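Rab5 protein, putative (Plasmodium falciparum, PDB 3CLV) is a putative Rab5-type small G protein of the Ras family, with guanosine-5'-diphosphate bound in its nucleotide pocket. Local coordinates at residues A107-V110 with P111-Y114; F162-I166 with L167-K171. All blocks are in the same frame, centred on the assembly; numbering follows the deposited sequence.

Interaction 1 of 2, residues A107-V110 with P111-Y114; sequences ASIV and PLYY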
loop_
_atom_site.group_PDB
_atom_site.type_symbol
_atom_site.label_atom_id
_atom_site.label_comp_id
_atom_site.label_asym_id
_atom_site.label_seq_id
_atom_site.Cartn_x
_atom_site.Cartn_y
_atom_site.Cartn_z
ATOM N N ALA A 107 2.587 11.266 -11.059
ATOM C CA ALA A 107 3.862 10.974 -10.388
ATOM C C ALA A 107 3.752 10.984 -8.875
ATOM O O ALA A 107 4.524 10.318 -8.188
ATOM C CB ALA A 107 4.962 11.949 -10.846
ATOM N N SER A 108 2.793 11.748 -8.361
ATOM C CA SER A 108 2.573 11.831 -6.926
ATOM C C SER A 108 1.616 10.742 -6.392
ATOM O O SER A 108 1.453 10.592 -5.180
ATOM C CB SER A 108 2.057 13.222 -6.572
ATOM O OG SER A 108 0.652 13.274 -6.712
ATOM N N ILE A 109 0.968 10.008 -7.296
ATOM C CA ILE A 109 0.031 8.943 -6.898
ATOM C C ILE A 109 0.673 7.568 -7.071
ATOM O O ILE A 109 0.535 6.701 -6.217
ATOM C CB ILE A 109 -1.328 9.042 -7.665
ATOM C CG1 ILE A 109 -2.076 10.313 -7.253
ATOM C CG2 ILE A 109 -2.223 7.822 -7.405
ATOM C CD1 ILE A 109 -3.332 10.577 -8.077
ATOM N N VAL A 110 1.392 7.373 -8.168
ATOM C CA VAL A 110 1.969 6.055 -8.468
ATOM C C VAL A 110 2.865 5.419 -7.366
ATOM O O VAL A 110 2.857 4.210 -7.208
ATOM C CB VAL A 110 2.600 5.988 -9.907
ATOM C CG1 VAL A 110 3.927 6.706 -9.995
ATOM C CG2 VAL A 110 2.717 4.548 -10.368
ATOM N N PRO A 111 3.635 6.230 -6.601
ATOM C CA PRO A 111 4.410 5.640 -5.493
ATOM C C PRO A 111 3.570 4.856 -4.457
ATOM O O PRO A 111 4.098 3.947 -3.802
ATOM C CB PRO A 111 5.078 6.865 -4.847
ATOM C CG PRO A 111 5.229 7.823 -5.991
ATOM C CD PRO A 111 3.900 7.676 -6.711
ATOM N N LEU A 112 2.291 5.203 -4.330
ATOM C CA LEU A 112 1.369 4.482 -3.442
ATOM C C LEU A 112 1.206 3.043 -3.921
ATOM O O LEU A 112 1.003 2.138 -3.113
ATOM C CB LEU A 112 0.003 5.185 -3.407
ATOM C CG LEU A 112 0.001 6.638 -2.901
ATOM C CD1 LEU A 112 -1.349 7.285 -3.202
ATOM C CD2 LEU A 112 0.311 6.733 -1.395
ATOM N N TYR A 113 1.298 2.851 -5.239
ATOM C CA TYR A 113 1.210 1.511 -5.853
ATOM C C TYR A 113 2.492 0.707 -5.699
ATOM O O TYR A 113 2.431 -0.506 -5.517
ATOM C CB TYR A 113 0.804 1.579 -7.341
ATOM C CG TYR A 113 -0.615 2.055 -7.548
ATOM C CD1 TYR A 113 -0.925 3.426 -7.508
ATOM C CD2 TYR A 113 -1.643 1.149 -7.802
ATOM C CE1 TYR A 113 -2.229 3.873 -7.679
ATOM C CE2 TYR A 113 -2.954 1.578 -7.968
ATOM C CZ TYR A 113 -3.235 2.945 -7.910
ATOM O OH TYR A 113 -4.535 3.375 -8.072
ATOM N N TYR A 114 3.639 1.376 -5.790
ATOM C CA TYR A 114 4.943 0.723 -5.669
ATOM C C TYR A 114 5.346 0.360 -4.255
ATOM O O TYR A 114 5.979 -0.677 -4.055
ATOM C CB TYR A 114 6.068 1.621 -6.210
ATOM C CG TYR A 114 5.963 2.013 -7.652
ATOM C CD1 TYR A 114 5.133 1.322 -8.545
ATOM C CD2 TYR A 114 6.737 3.065 -8.146
ATOM C CE1 TYR A 114 5.059 1.687 -9.899
ATOM C CE2 TYR A 114 6.685 3.430 -9.490
ATOM C CZ TYR A 114 5.843 2.741 -10.357
ATOM O OH TYR A 114 5.790 3.134 -11.681
#

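Interaction 2 of 2, residues F162-I166 with L167-K171; sequences FQVDI and LEVQK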
loop_
_atom_site.group_PDB
_atom_site.type_symbol
_atom_site.label_atom_id
_atom_site.label_comp_id
_atom_site.label_asym_id
_atom_site.label_seq_id
_atom_site.Cartn_x
_atom_site.Cartn_y
_atom_site.Cartn_z
ATOM N N PHE A 162 2.663 -7.241 -34.970
ATOM C CA PHE A 162 3.762 -6.893 -34.065
ATOM C C PHE A 162 4.434 -5.590 -34.493
ATOM O O PHE A 162 4.811 -5.424 -35.657
ATOM C CB PHE A 162 4.810 -8.014 -34.009
ATOM C CG PHE A 162 4.434 -9.174 -33.121
ATOM C CD1 PHE A 162 3.436 -10.071 -33.498
ATOM C CD2 PHE A 162 5.099 -9.389 -31.918
ATOM C CE1 PHE A 162 3.092 -11.157 -32.678
ATOM C CE2 PHE A 162 4.764 -10.471 -31.088
ATOM C CZ PHE A 162 3.759 -11.356 -31.474
ATOM N N GLN A 163 4.566 -4.660 -33.558
ATOM C CA GLN A 163 5.295 -3.422 -33.806
ATOM C C GLN A 163 6.656 -3.516 -33.125
ATOM O O GLN A 163 7.572 -2.742 -33.409
ATOM C CB GLN A 163 4.509 -2.236 -33.265
ATOM C CG GLN A 163 4.714 -0.962 -34.038
ATOM C CD GLN A 163 3.705 0.096 -33.670
ATOM O OE1 GLN A 163 3.870 0.809 -32.680
ATOM N NE2 GLN A 163 2.657 0.226 -34.487
ATOM N N VAL A 164 6.780 -4.486 -32.230
ATOM C CA VAL A 164 8.028 -4.725 -31.509
ATOM C C VAL A 164 8.739 -5.949 -32.071
ATOM O O VAL A 164 8.139 -6.747 -32.781
ATOM C CB VAL A 164 7.789 -4.884 -29.974
ATOM C CG1 VAL A 164 7.110 -3.629 -29.401
ATOM C CG2 VAL A 164 6.983 -6.145 -29.668
ATOM N N ASP A 165 10.028 -6.063 -31.762
ATOM C CA ASP A 165 10.805 -7.256 -32.047
ATOM C C ASP A 165 10.924 -8.047 -30.738
ATOM O O ASP A 165 11.578 -7.588 -29.784
ATOM C CB ASP A 165 12.188 -6.859 -32.583
ATOM C CG ASP A 165 12.983 -8.044 -33.105
ATOM O OD1 ASP A 165 13.109 -9.070 -32.398
ATOM O OD2 ASP A 165 13.499 -7.945 -34.242
ATOM N N ILE A 166 10.271 -9.211 -30.683
ATOM C CA ILE A 166 10.258 -10.028 -29.462
ATOM C C ILE A 166 11.652 -10.382 -28.953
ATOM O O ILE A 166 11.909 -10.291 -27.757
ATOM C CB ILE A 166 9.411 -11.316 -29.618
ATOM C CG1 ILE A 166 7.916 -10.977 -29.599
ATOM C CG2 ILE A 166 9.734 -12.326 -28.516
ATOM C CD1 ILE A 166 7.454 -10.164 -28.366
ATOM N N LEU A 167 12.547 -10.767 -29.869
ATOM C CA LEU A 167 13.924 -11.090 -29.518
ATOM C C LEU A 167 14.632 -9.924 -28.846
ATOM O O LEU A 167 15.375 -10.126 -27.877
ATOM C CB LEU A 167 14.719 -11.546 -30.749
ATOM C CG LEU A 167 14.839 -13.035 -31.084
ATOM C CD1 LEU A 167 13.617 -13.837 -30.650
ATOM C CD2 LEU A 167 15.120 -13.212 -32.590
ATOM N N GLU A 168 14.419 -8.711 -29.364
ATOM C CA GLU A 168 14.962 -7.526 -28.709
ATOM C C GLU A 168 14.378 -7.396 -27.293
ATOM O O GLU A 168 15.091 -7.040 -26.344
ATOM C CB GLU A 168 14.705 -6.259 -29.537
ATOM C CG GLU A 168 15.357 -4.994 -28.972
ATOM C CD GLU A 168 14.566 -4.368 -27.833
ATOM O OE1 GLU A 168 13.307 -4.374 -27.898
ATOM O OE2 GLU A 168 15.210 -3.869 -26.877
ATOM N N VAL A 169 13.074 -7.658 -27.178
ATOM C CA VAL A 169 12.369 -7.558 -25.892
ATOM C C VAL A 169 12.889 -8.597 -24.893
ATOM O O VAL A 169 13.202 -8.253 -23.757
ATOM C CB VAL A 169 10.833 -7.668 -26.040
ATOM C CG1 VAL A 169 10.163 -7.495 -24.679
ATOM C CG2 VAL A 169 10.314 -6.607 -27.007
ATOM N N GLN A 170 12.979 -9.851 -25.328
ATOM C CA GLN A 170 13.628 -10.920 -24.542
ATOM C C GLN A 170 15.062 -10.584 -24.153
ATOM O O GLN A 170 15.463 -10.814 -23.014
ATOM C CB GLN A 170 13.611 -12.234 -25.309
ATOM C CG GLN A 170 12.244 -12.882 -25.401
ATOM C CD GLN A 170 12.282 -14.179 -26.179
ATOM O OE1 GLN A 170 12.738 -14.211 -27.328
ATOM N NE2 GLN A 170 11.808 -15.262 -25.560
ATOM N N LYS A 171 15.834 -10.020 -25.083
ATOM C CA LYS A 171 17.197 -9.592 -24.748
ATOM C C LYS A 171 17.176 -8.508 -23.684
ATOM O O LYS A 171 17.956 -8.570 -22.715
ATOM C CB LYS A 171 17.968 -9.117 -25.984
ATOM C CG LYS A 171 19.469 -8.865 -25.707
HETATM O O HOH W 1 11.605 -4.163 -29.981
#

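Interaction 1 of 2, residues A107-V110 with P111-Y114
The carbonyl oxygen Val110 O is gripped by two backbone amides of the short helix 110-114. Tyr113 N comes to 2.9 Å from Val110 O but stands 55° out of the carbonyl plane. Tyr114 N lies in that plane, at a longer 3.3 Å from Val110 O. The oxygen is thus shared between an i to i+3 and an i to i+4 bond. One residue earlier, Leu112 N bonds to Ile109 O at 3.0 Å, again i to i+3. The turn follows strand 92-99 and an Asp-Thr-Ala-Gly-Gln sequence, consistent with the switch II region of Ras-family proteins. Val110 has CG2 anti to the backbone N and CG1 wedged between N and the carbonyl carbon (chi1 75°); Val110 CG2 thereby reaches the phenol end of Tyr114, 3.6 Å from Tyr114 CZ. Val110 CG1 presses on the proline ring, 3.4 Å from Pro111 CD, closer than ordinary van der Waals contact. Val110 O also sits over one face of the Tyr114 ring, offset toward its rim. Ile109 and Tyr113 run alongside each other, with Ile109 CG2 in the ring plane at the edge, 4.0 Å from Tyr113 CE1. Tyr114 packs against Trp138 and Leu142 of helix 129-145, and Ile109 meets Ile109 of the second subunit. Pro111 has no N-H, which costs little in a first turn, where amides have no earlier helical carbonyl to bond. The buried Tyr114 OH finds no polar partner in the model, so the ring is probably held mainly by apolar contact, while its backbone is hydrogen-bonded.

Interaction 2 of 2, residues F162-I166 with L167-K171
An N-cap opens helix 166-175: Asp165, the last residue of the preceding loop, turns its carboxylate back over the first helical turn. With CG anti to the backbone N (chi1 -171°), OD1 is carried to the first-turn amides and accepts a weak capping bond from Glu168 N, 3.3 Å from Asp165 OD1, with a fairly straight N-H at 159°. Backbone bonds of i to i+4 type take over at once. Val169 N donates to Asp165 O at 3.0 Å, and Gln170 N donates to Ile166 O at 2.7 Å. A water ties the two sides together, accepting from Asp165 N at 3.0 Å and donating to Glu168 OE1 at 2.7 Å. The bend of Glu168 at chi2 (-80°) folds its carboxylate back to this water, and its other oxygen, OE2, forms a salt bridge with Lys136 of helix 129-145. On the apolar side Val164 CB lies 4.3 Å from Val169 CG2, and both valines also touch Leu132 and Phe124. Ile166 and Gln170 cross at a slant, the amide oxygen Gln170 OE1 lying 3.7 Å from Ile166 CG2. The Asp165 carboxylate, lying by the N-terminal amides, would probably be stabilised as an anion by the helix dipole, while the water and Lys136 divide the two oxygens of Glu168 between them.

In the fold
Both contacts are helix starts in one Ras-family fold, and interaction 1 comes first along the chain. The centres of interactions 1 and 2 are 28 Å apart. The nearest atoms of interactions 1 and 2 are about 17 Å apart, so they do not touch. Interaction 1 lies between strands 92-99 and 119-125; interaction 2 lies between strands 149-155 and 179-183, the latter an outermost strand of the sheet. Both lean on helix 129-145. One helix start sits at the interface with the second subunit and the other does not, so they belong to different surfaces of the protein. The side chains of Tyr113 and Ile166 are about 11 Å and 13 Å from guanosine-5'-diphosphate.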